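PDB 4RK0: LacI family sugar-binding transcriptional regulator from Enterococcus faecalis V583, which binds ribose and probably acts as a sugar-responsive, DNA-binding transcriptional regulator of the LacI family. Local coordinates for residues A[120-134]-A[147-160]. Residues are numbered along the deposited sequence; the frame is centred on the assembly and turned at random.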
ATOM      1  N   LEU A 120      19.113  -9.619  18.589  1.00 33.50           N
ATOM      2  CA  LEU A 120      18.899 -11.059  18.859  1.00 29.11           C
ATOM      3  C   LEU A 120      19.957 -11.598  19.817  1.00 32.66           C
ATOM      4  O   LEU A 120      19.668 -12.436  20.673  1.00 31.62           O
ATOM      5  CB  LEU A 120      18.855 -11.895  17.586  1.00 27.38           C
ATOM      6  CG  LEU A 120      17.615 -11.683  16.678  1.00 29.70           C
ATOM      7  CD1 LEU A 120      17.716 -12.447  15.379  1.00 31.88           C
ATOM      8  CD2 LEU A 120      16.332 -12.058  17.429  1.00 36.03           C
ATOM      9  N   GLN A 121      21.172 -11.096  19.700  1.00 30.52           N
ATOM     10  CA  GLN A 121      22.218 -11.421  20.705  1.00 29.37           C
ATOM     11  C   GLN A 121      21.856 -10.946  22.125  1.00 25.36           C
ATOM     12  O   GLN A 121      22.024 -11.709  23.082  1.00 29.67           O
ATOM     13  CB  GLN A 121      23.560 -10.800  20.246  1.00 35.39           C
ATOM     14  CG  GLN A 121      24.835 -11.418  20.805  1.00 88.88           C
ATOM     15  CD  GLN A 121      26.086 -10.742  20.247  1.00 52.39           C
ATOM     16  OE1 GLN A 121      26.026 -10.039  19.230  1.00 64.70           O
ATOM     17  NE2 GLN A 121      27.219 -10.949  20.906  1.00193.94           N
ATOM     18  N   GLU A 122      21.435  -9.685  22.282  1.00 26.05           N
ATOM     19  CA  GLU A 122      20.938  -9.198  23.575  1.00 31.99           C
ATOM     20  C   GLU A 122      19.811 -10.086  24.170  1.00 32.39           C
ATOM     21  O   GLU A 122      19.763 -10.313  25.362  1.00 37.78           O
ATOM     22  CB  GLU A 122      20.454  -7.755  23.453  1.00 35.63           C
ATOM     23  CG  GLU A 122      20.183  -7.074  24.772  1.00 46.66           C
ATOM     24  CD  GLU A 122      19.241  -5.898  24.629  1.00 72.02           C
ATOM     25  OE1 GLU A 122      19.679  -4.767  24.910  1.00 72.63           O
ATOM     26  OE2 GLU A 122      18.069  -6.104  24.234  1.00 82.15           O
ATOM     27  N   GLN A 123      18.966 -10.637  23.316  1.00 31.74           N
ATOM     28  CA  GLN A 123      17.931 -11.580  23.735  1.00 34.36           C
ATOM     29  C   GLN A 123      18.442 -13.019  23.812  1.00 34.24           C
ATOM     30  O   GLN A 123      17.674 -13.956  23.999  1.00 33.60           O
ATOM     31  CB  GLN A 123      16.756 -11.490  22.766  1.00 25.08           C
ATOM     32  CG  GLN A 123      16.119 -10.104  22.663  1.00 31.20           C
ATOM     33  CD  GLN A 123      15.278  -9.726  23.875  1.00 46.06           C
ATOM     34  OE1 GLN A 123      15.716  -9.799  25.018  1.00 36.70           O
ATOM     35  NE2 GLN A 123      14.058  -9.320  23.620  1.00 32.69           N
ATOM     36  N   ARG A 124      19.750 -13.203  23.651  1.00 34.81           N
ATOM     37  CA  ARG A 124      20.420 -14.486  23.900  1.00 35.10           C
ATOM     38  C   ARG A 124      20.090 -15.605  22.937  1.00 32.28           C
ATOM     39  O   ARG A 124      20.288 -16.775  23.269  1.00 34.52           O
ATOM     40  CB  ARG A 124      20.135 -14.989  25.309  1.00 31.30           C
ATOM     41  CG  ARG A 124      20.143 -13.886  26.346  1.00 32.28           C
ATOM     42  CD  ARG A 124      20.526 -14.381  27.738  1.00 56.53           C
ATOM     43  NE  ARG A 124      19.410 -15.036  28.398  1.00 52.57           N
ATOM     44  CZ  ARG A 124      18.558 -14.465  29.249  1.00 53.50           C
ATOM     45  NH1 ARG A 124      17.581 -15.203  29.769  1.00 63.94           N
ATOM     46  NH2 ARG A 124      18.644 -13.176  29.580  1.00 56.07           N
ATOM     47  N   HIS A 125      19.628 -15.276  21.740  1.00 32.16           N
ATOM     48  CA  HIS A 125      19.406 -16.306  20.727  1.00 28.50           C
ATOM     49  C   HIS A 125      20.719 -16.738  20.099  1.00 34.44           C
ATOM     50  O   HIS A 125      21.511 -15.899  19.705  1.00 35.96           O
ATOM     51  CB  HIS A 125      18.424 -15.808  19.679  1.00 31.81           C
ATOM     52  CG  HIS A 125      17.065 -15.614  20.255  1.00 34.00           C
ATOM     53  ND1 HIS A 125      16.166 -16.646  20.366  1.00 33.52           N
ATOM     54  CD2 HIS A 125      16.499 -14.546  20.856  1.00 33.38           C
ATOM     55  CE1 HIS A 125      15.082 -16.215  20.991  1.00 30.79           C
ATOM     56  NE2 HIS A 125      15.260 -14.948  21.308  1.00 33.78           N
ATOM     57  N   GLU A 126      20.912 -18.052  19.987  1.00 32.61           N
ATOM     58  CA  GLU A 126      22.165 -18.634  19.568  1.00 36.85           C
ATOM     59  C   GLU A 126      22.035 -19.339  18.233  1.00 41.05           C
ATOM     60  O   GLU A 126      23.039 -19.570  17.535  1.00 34.55           O
ATOM     61  CB  GLU A 126      22.666 -19.616  20.665  1.00 32.59           C
ATOM     62  CG  GLU A 126      22.743 -19.056  22.086  1.00 88.61           C
ATOM     63  CD  GLU A 126      23.204 -20.081  23.121  1.00 86.89           C
ATOM     64  OE1 GLU A 126      23.095 -21.298  22.866  1.00 66.15           O
ATOM     65  OE2 GLU A 126      23.680 -19.671  24.208  1.00 65.46           O
ATOM     66  N   GLN A 127      20.802 -19.695  17.879  1.00 38.60           N
ATOM     67  CA  GLN A 127      20.503 -20.294  16.592  1.00 29.42           C
ATOM     68  C   GLN A 127      19.407 -19.486  15.956  1.00 32.78           C
ATOM     69  O   GLN A 127      18.288 -19.423  16.486  1.00 29.20           O
ATOM     70  CB  GLN A 127      20.057 -21.737  16.764  1.00 34.24           C
ATOM     71  CG  GLN A 127      21.068 -22.577  17.540  1.00 46.58           C
ATOM     72  CD  GLN A 127      20.659 -24.029  17.644  1.00 78.43           C
ATOM     73  OE1 GLN A 127      20.295 -24.502  18.716  1.00 54.62           O
ATOM     74  NE2 GLN A 127      20.712 -24.743  16.528  1.00 48.35           N
ATOM     75  N   VAL A 128      19.748 -18.839  14.861  1.00 28.42           N
ATOM     76  CA  VAL A 128      18.811 -17.970  14.157  1.00 35.40           C
ATOM     77  C   VAL A 128      18.714 -18.273  12.686  1.00 37.83           C
ATOM     78  O   VAL A 128      19.602 -18.871  12.087  1.00 35.98           O
ATOM     79  CB  VAL A 128      19.186 -16.492  14.298  1.00 33.01           C
ATOM     80  CG1 VAL A 128      19.195 -16.073  15.753  1.00 33.33           C
ATOM     81  CG2 VAL A 128      20.535 -16.210  13.632  1.00 33.70           C
ATOM     82  N   ILE A 129      17.609 -17.821  12.108  1.00 27.07           N
ATOM     83  CA  ILE A 129      17.335 -17.974  10.708  1.00 29.55           C
ATOM     84  C   ILE A 129      17.225 -16.592  10.125  1.00 28.06           C
ATOM     85  O   ILE A 129      16.620 -15.715  10.738  1.00 29.07           O
ATOM     86  CB  ILE A 129      15.980 -18.670  10.455  1.00 30.13           C
ATOM     87  CG1 ILE A 129      15.899 -20.050  11.098  1.00 53.93           C
ATOM     88  CG2 ILE A 129      15.718 -18.716   8.971  1.00 37.48           C
ATOM     89  CD1 ILE A 129      16.561 -21.136  10.293  1.00 55.24           C
ATOM     90  N   VAL A 130      17.786 -16.400   8.942  1.00 25.90           N
ATOM     91  CA  VAL A 130      17.552 -15.199   8.169  1.00 31.39           C
ATOM     92  C   VAL A 130      16.709 -15.592   6.977  1.00 30.92           C
ATOM     93  O   VAL A 130      17.061 -16.513   6.230  1.00 31.78           O
ATOM     94  CB  VAL A 130      18.860 -14.541   7.680  1.00 27.24           C
ATOM     95  CG1 VAL A 130      18.537 -13.290   6.868  1.00 34.91           C
ATOM     96  CG2 VAL A 130      19.757 -14.198   8.847  1.00 31.68           C
ATOM     97  N   VAL A 131      15.570 -14.925   6.799  1.00 31.29           N
ATOM     98  CA  VAL A 131      14.656 -15.285   5.726  1.00 30.36           C
ATOM     99  C   VAL A 131      14.706 -14.177   4.701  1.00 35.71           C
ATOM    100  O   VAL A 131      14.411 -12.991   5.009  1.00 28.34           O
ATOM    101  CB  VAL A 131      13.193 -15.440   6.235  1.00 30.18           C
ATOM    102  CG1 VAL A 131      12.270 -15.830   5.094  1.00 30.03           C
ATOM    103  CG2 VAL A 131      13.095 -16.454   7.347  1.00 32.11           C
ATOM    104  N   MET A 132      15.070 -14.541   3.477  1.00 31.57           N
ATOM    105  CA  MET A 132      15.339 -13.533   2.430  1.00 26.33           C
ATOM    106  C   MET A 132      15.179 -14.090   1.023  1.00 27.08           C
ATOM    107  O   MET A 132      15.139 -15.293   0.874  1.00 30.67           O
ATOM    108  CB  MET A 132      16.757 -12.989   2.637  1.00 30.60           C
ATOM    109  CG  MET A 132      17.911 -13.939   2.315  1.00 35.37           C
ATOM    110  SD  MET A 132      19.473 -13.144   2.846  1.00 33.62           S
ATOM    111  CE  MET A 132      19.605 -11.811   1.670  1.00 31.23           C
ATOM    112  N   PRO A 133      15.101 -13.222  -0.013  1.00 27.40           N
ATOM    113  CA  PRO A 133      14.955 -13.721  -1.367  1.00 24.37           C
ATOM    114  C   PRO A 133      16.256 -14.223  -1.930  1.00 42.54           C
ATOM    115  O   PRO A 133      17.311 -13.834  -1.438  1.00 29.19           O
ATOM    116  CB  PRO A 133      14.463 -12.509  -2.171  1.00 30.22           C
ATOM    117  CG  PRO A 133      14.943 -11.321  -1.410  1.00 31.09           C
ATOM    118  CD  PRO A 133      15.152 -11.747   0.023  1.00 30.54           C
ATOM    119  N   PRO A 134      16.178 -15.110  -2.938  1.00 36.52           N
ATOM    120  CA  PRO A 134      17.388 -15.500  -3.666  1.00 32.58           C
ATOM    121  C   PRO A 134      17.829 -14.399  -4.586  1.00 25.89           C
ATOM    122  O   PRO A 134      17.021 -13.549  -4.931  1.00 29.61           O
ATOM    123  CB  PRO A 134      16.916 -16.724  -4.467  1.00 40.38           C
ATOM    124  CG  PRO A 134      15.481 -16.444  -4.750  1.00 38.71           C
ATOM    125  CD  PRO A 134      14.983 -15.795  -3.469  1.00 50.25           C
ATOM    126  N   PHE A 147      24.459  -8.183   9.165  1.00 33.37           N
ATOM    127  CA  PHE A 147      24.078  -9.156  10.176  1.00 27.07           C
ATOM    128  C   PHE A 147      25.255 -10.095  10.513  1.00 39.04           C
ATOM    129  O   PHE A 147      25.604 -10.284  11.685  1.00 32.73           O
ATOM    130  CB  PHE A 147      22.861  -9.925   9.703  1.00 29.36           C
ATOM    131  CG  PHE A 147      22.256 -10.811  10.729  1.00 24.31           C
ATOM    132  CD1 PHE A 147      22.720 -12.105  10.917  1.00 33.32           C
ATOM    133  CD2 PHE A 147      21.202 -10.350  11.535  1.00 37.87           C
ATOM    134  CE1 PHE A 147      22.163 -12.917  11.876  1.00 32.94           C
ATOM    135  CE2 PHE A 147      20.631 -11.171  12.486  1.00 30.46           C
ATOM    136  CZ  PHE A 147      21.115 -12.457  12.667  1.00 40.95           C
ATOM    137  N   CYS A 148      25.894 -10.648   9.487  1.00 30.05           N
ATOM    138  CA  CYS A 148      26.978 -11.621   9.719  1.00 36.58           C
ATOM    139  C   CYS A 148      28.294 -10.928  10.117  1.00 46.91           C
ATOM    140  O   CYS A 148      29.205 -11.569  10.613  1.00 32.67           O
ATOM    141  CB  CYS A 148      27.164 -12.511   8.496  1.00 34.75           C
ATOM    142  SG  CYS A 148      25.644 -13.454   8.155  1.00 42.05           S
ATOM    143  N   SER A 149      28.379  -9.614   9.947  1.00 32.37           N
ATOM    144  CA  SER A 149      29.573  -8.874  10.381  1.00 33.45           C
ATOM    145  C   SER A 149      29.769  -8.894  11.912  1.00 46.20           C
ATOM    146  O   SER A 149      30.904  -8.736  12.398  1.00 34.71           O
ATOM    147  CB  SER A 149      29.552  -7.437   9.870  1.00 46.26           C
ATOM    148  OG  SER A 149      28.672  -6.624  10.620  1.00 35.67           O
ATOM    149  N   VAL A 150      28.677  -9.089  12.660  1.00 32.53           N
ATOM    150  CA  VAL A 150      28.713  -9.051  14.128  1.00 35.48           C
ATOM    151  C   VAL A 150      28.164 -10.284  14.822  1.00 37.91           C
ATOM    152  O   VAL A 150      28.486 -10.508  15.988  1.00 36.38           O
ATOM    153  CB  VAL A 150      27.952  -7.842  14.701  1.00 58.05           C
ATOM    154  CG1 VAL A 150      28.602  -6.556  14.224  1.00 58.18           C
ATOM    155  CG2 VAL A 150      26.470  -7.896  14.342  1.00 44.30           C
ATOM    156  N   TYR A 151      27.375 -11.090  14.117  1.00 37.64           N
ATOM    157  CA  TYR A 151      26.798 -12.304  14.709  1.00 44.12           C
ATOM    158  C   TYR A 151      27.694 -13.501  14.437  1.00 46.70           C
ATOM    159  O   TYR A 151      27.935 -13.845  13.280  1.00 38.28           O
ATOM    160  CB  TYR A 151      25.410 -12.559  14.143  1.00 38.00           C
ATOM    161  CG  TYR A 151      24.593 -13.526  14.974  1.00 35.51           C
ATOM    162  CD1 TYR A 151      23.846 -13.083  16.070  1.00 38.83           C
ATOM    163  CD2 TYR A 151      24.545 -14.861  14.661  1.00 37.94           C
ATOM    164  CE1 TYR A 151      23.091 -13.966  16.821  1.00 46.86           C
ATOM    165  CE2 TYR A 151      23.790 -15.748  15.407  1.00 31.43           C
ATOM    166  CZ  TYR A 151      23.082 -15.294  16.495  1.00 33.21           C
ATOM    167  OH  TYR A 151      22.353 -16.213  17.208  1.00 36.10           O
ATOM    168  N   THR A 152      28.174 -14.140  15.502  1.00 42.67           N
ATOM    169  CA  THR A 152      29.183 -15.198  15.391  1.00 41.66           C
ATOM    170  C   THR A 152      28.668 -16.559  15.838  1.00 42.95           C
ATOM    171  O   THR A 152      29.441 -17.491  15.903  1.00 38.51           O
ATOM    172  CB  THR A 152      30.480 -14.880  16.219  1.00 47.84           C
ATOM    173  OG1 THR A 152      30.224 -14.943  17.632  1.00 39.15           O
ATOM    174  CG2 THR A 152      30.979 -13.499  15.915  1.00 44.67           C
ATOM    175  N   GLU A 153      27.375 -16.666  16.142  1.00 32.25           N
ATOM    176  CA  GLU A 153      26.747 -17.962  16.459  1.00 37.58           C
ATOM    177  C   GLU A 153      26.108 -18.580  15.183  1.00 32.68           C
ATOM    178  O   GLU A 153      26.440 -18.176  14.084  1.00 38.41           O
ATOM    179  CB  GLU A 153      25.784 -17.776  17.627  1.00 46.16           C
ATOM    180  CG  GLU A 153      26.492 -17.192  18.858  1.00 50.12           C
ATOM    181  CD  GLU A 153      25.571 -16.352  19.729  1.00103.34           C
ATOM    182  OE1 GLU A 153      25.758 -15.116  19.818  1.00 55.40           O
ATOM    183  OE2 GLU A 153      24.649 -16.930  20.329  1.00 90.14           O
ATOM    184  N   LYS A 154      25.240 -19.578  15.328  1.00 39.73           N
ATOM    185  CA  LYS A 154      24.758 -20.375  14.184  1.00 46.34           C
ATOM    186  C   LYS A 154      23.642 -19.632  13.463  1.00 31.27           C
ATOM    187  O   LYS A 154      22.652 -19.235  14.079  1.00 41.62           O
ATOM    188  CB  LYS A 154      24.275 -21.748  14.665  1.00 59.75           C
ATOM    189  CG  LYS A 154      25.391 -22.577  15.302  1.00103.00           C
ATOM    190  CD  LYS A 154      24.916 -23.409  16.486  1.00101.99           C
ATOM    191  CE  LYS A 154      26.071 -24.163  17.136  1.00 70.57           C
ATOM    192  NZ  LYS A 154      25.602 -25.045  18.239  1.00 98.69           N
ATOM    193  N   VAL A 155      23.855 -19.383  12.178  1.00 28.20           N
ATOM    194  CA  VAL A 155      22.892 -18.713  11.314  1.00 28.25           C
ATOM    195  C   VAL A 155      22.536 -19.622  10.163  1.00 36.32           C
ATOM    196  O   VAL A 155      23.425 -20.162   9.510  1.00 40.06           O
ATOM    197  CB  VAL A 155      23.490 -17.446  10.687  1.00 40.84           C
ATOM    198  CG1 VAL A 155      22.445 -16.736   9.835  1.00 42.37           C
ATOM    199  CG2 VAL A 155      24.070 -16.524  11.745  1.00 44.84           C
ATOM    200  N   GLN A 156      21.236 -19.800   9.919  1.00 28.91           N
ATOM    201  CA  GLN A 156      20.779 -20.462   8.733  1.00 32.56           C
ATOM    202  C   GLN A 156      19.942 -19.537   7.858  1.00 40.98           C
ATOM    203  O   GLN A 156      19.151 -18.722   8.324  1.00 38.36           O
ATOM    204  CB  GLN A 156      20.009 -21.738   9.096  1.00 39.88           C
ATOM    205  CG  GLN A 156      19.394 -22.444   7.895  1.00 54.22           C
ATOM    206  CD  GLN A 156      18.783 -23.793   8.240  1.00 83.41           C
ATOM    207  OE1 GLN A 156      19.021 -24.351   9.318  1.00 50.87           O
ATOM    208  NE2 GLN A 156      17.983 -24.322   7.322  1.00 55.29           N
ATOM    209  N   LEU A 157      20.163 -19.694   6.574  1.00 33.60           N
ATOM    210  CA  LEU A 157      19.537 -18.908   5.525  1.00 34.75           C
ATOM    211  C   LEU A 157      18.378 -19.694   4.924  1.00 47.08           C
ATOM    212  O   LEU A 157      18.564 -20.833   4.485  1.00 40.47           O
ATOM    213  CB  LEU A 157      20.578 -18.608   4.452  1.00 46.89           C
ATOM    214  CG  LEU A 157      20.157 -17.665   3.335  1.00 69.49           C
ATOM    215  CD1 LEU A 157      19.748 -16.327   3.917  1.00121.49           C
ATOM    216  CD2 LEU A 157      21.287 -17.490   2.332  1.00 84.77           C
ATOM    217  N   ILE A 158      17.184 -19.111   4.916  1.00 33.02           N
ATOM    218  CA  ILE A 158      16.080 -19.674   4.117  1.00 33.06           C
ATOM    219  C   ILE A 158      15.682 -18.680   3.055  1.00 38.18           C
ATOM    220  O   ILE A 158      15.380 -17.536   3.362  1.00 35.57           O
ATOM    221  CB  ILE A 158      14.867 -20.070   4.973  1.00 35.31           C
ATOM    222  CG1 ILE A 158      15.254 -21.213   5.917  1.00 59.17           C
ATOM    223  CG2 ILE A 158      13.683 -20.458   4.079  1.00 38.16           C
ATOM    224  CD1 ILE A 158      14.196 -21.579   6.928  1.00 45.93           C
ATOM    225  N   GLU A 159      15.721 -19.108   1.795  1.00 28.49           N
ATOM    226  CA  GLU A 159      15.338 -18.238   0.679  1.00 27.33           C
ATOM    227  C   GLU A 159      13.886 -18.420   0.357  1.00 40.62           C
ATOM    228  O   GLU A 159      13.339 -19.543   0.378  1.00 38.38           O
ATOM    229  CB  GLU A 159      16.219 -18.482  -0.557  1.00 38.72           C
ATOM    230  CG  GLU A 159      17.693 -18.300  -0.245  1.00 43.48           C
ATOM    231  CD  GLU A 159      18.603 -18.646  -1.399  1.00 63.77           C
ATOM    232  OE1 GLU A 159      18.359 -19.648  -2.089  1.00 55.21           O
ATOM    233  OE2 GLU A 159      19.578 -17.909  -1.603  1.00 48.34           O
ATOM    234  N   THR A 160      13.250 -17.299   0.076  1.00 29.17           N
ATOM    235  CA  THR A 160      11.849 -17.291  -0.198  1.00 34.27           C
ATOM    236  C   THR A 160      11.538 -15.980  -0.869  1.00 34.29           C
ATOM    237  O   THR A 160      12.329 -15.052  -0.807  1.00 47.18           O
ATOM    238  CB  THR A 160      11.031 -17.495   1.109  1.00 31.55           C
ATOM    239  OG1 THR A 160       9.739 -18.046   0.783  1.00 33.20           O
ATOM    240  CG2 THR A 160      10.870 -16.123   1.903  1.00 28.46           C
TER
HETATM  241  O   HOH W   1      19.607 -15.110  -0.743  1.00 37.20           O
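V128 and V130 turn methyls onto the ring of F147, in helix 138-150, while their backbones pair in parallel with strand 154-159, an outermost strand of its sheet within this chain; together these elements form a beta-alpha-beta unit of the periplasmic-binding-protein-like fold. V130 CG2 sits over one face of the F147 ring, 4.3 Å from its centroid in a CH-pi contact. V128 CG2 instead meets the ring edge, 3.9 Å from F147 CZ. With CG anti to its backbone N (chi1 -163°), Y151 brings its hydroxyl to the turn after helix 109-122, where OH donates to H125 O at 2.7 Å from above the carbonyl plane. That turn is a Schellman motif with R124 at positive phi, and T180 and A271 hold the H125 imidazole. Seven backbone hydrogen bonds join the strands, from K154 N to E126 O through T160 N to M132 O, with V128, V130 and M132 each bonded to both neighbours of its strand partner. On the other sheet face, I129 CD1 lies alongside Q156 CB, and I158 packs against helix 164-175. L157 CD1 packs tightly against M132 CG (3.4 Å) beside the sulfur, and one water donates to both P133 O (2.7 Å) and E159 OE2 (2.9 Å).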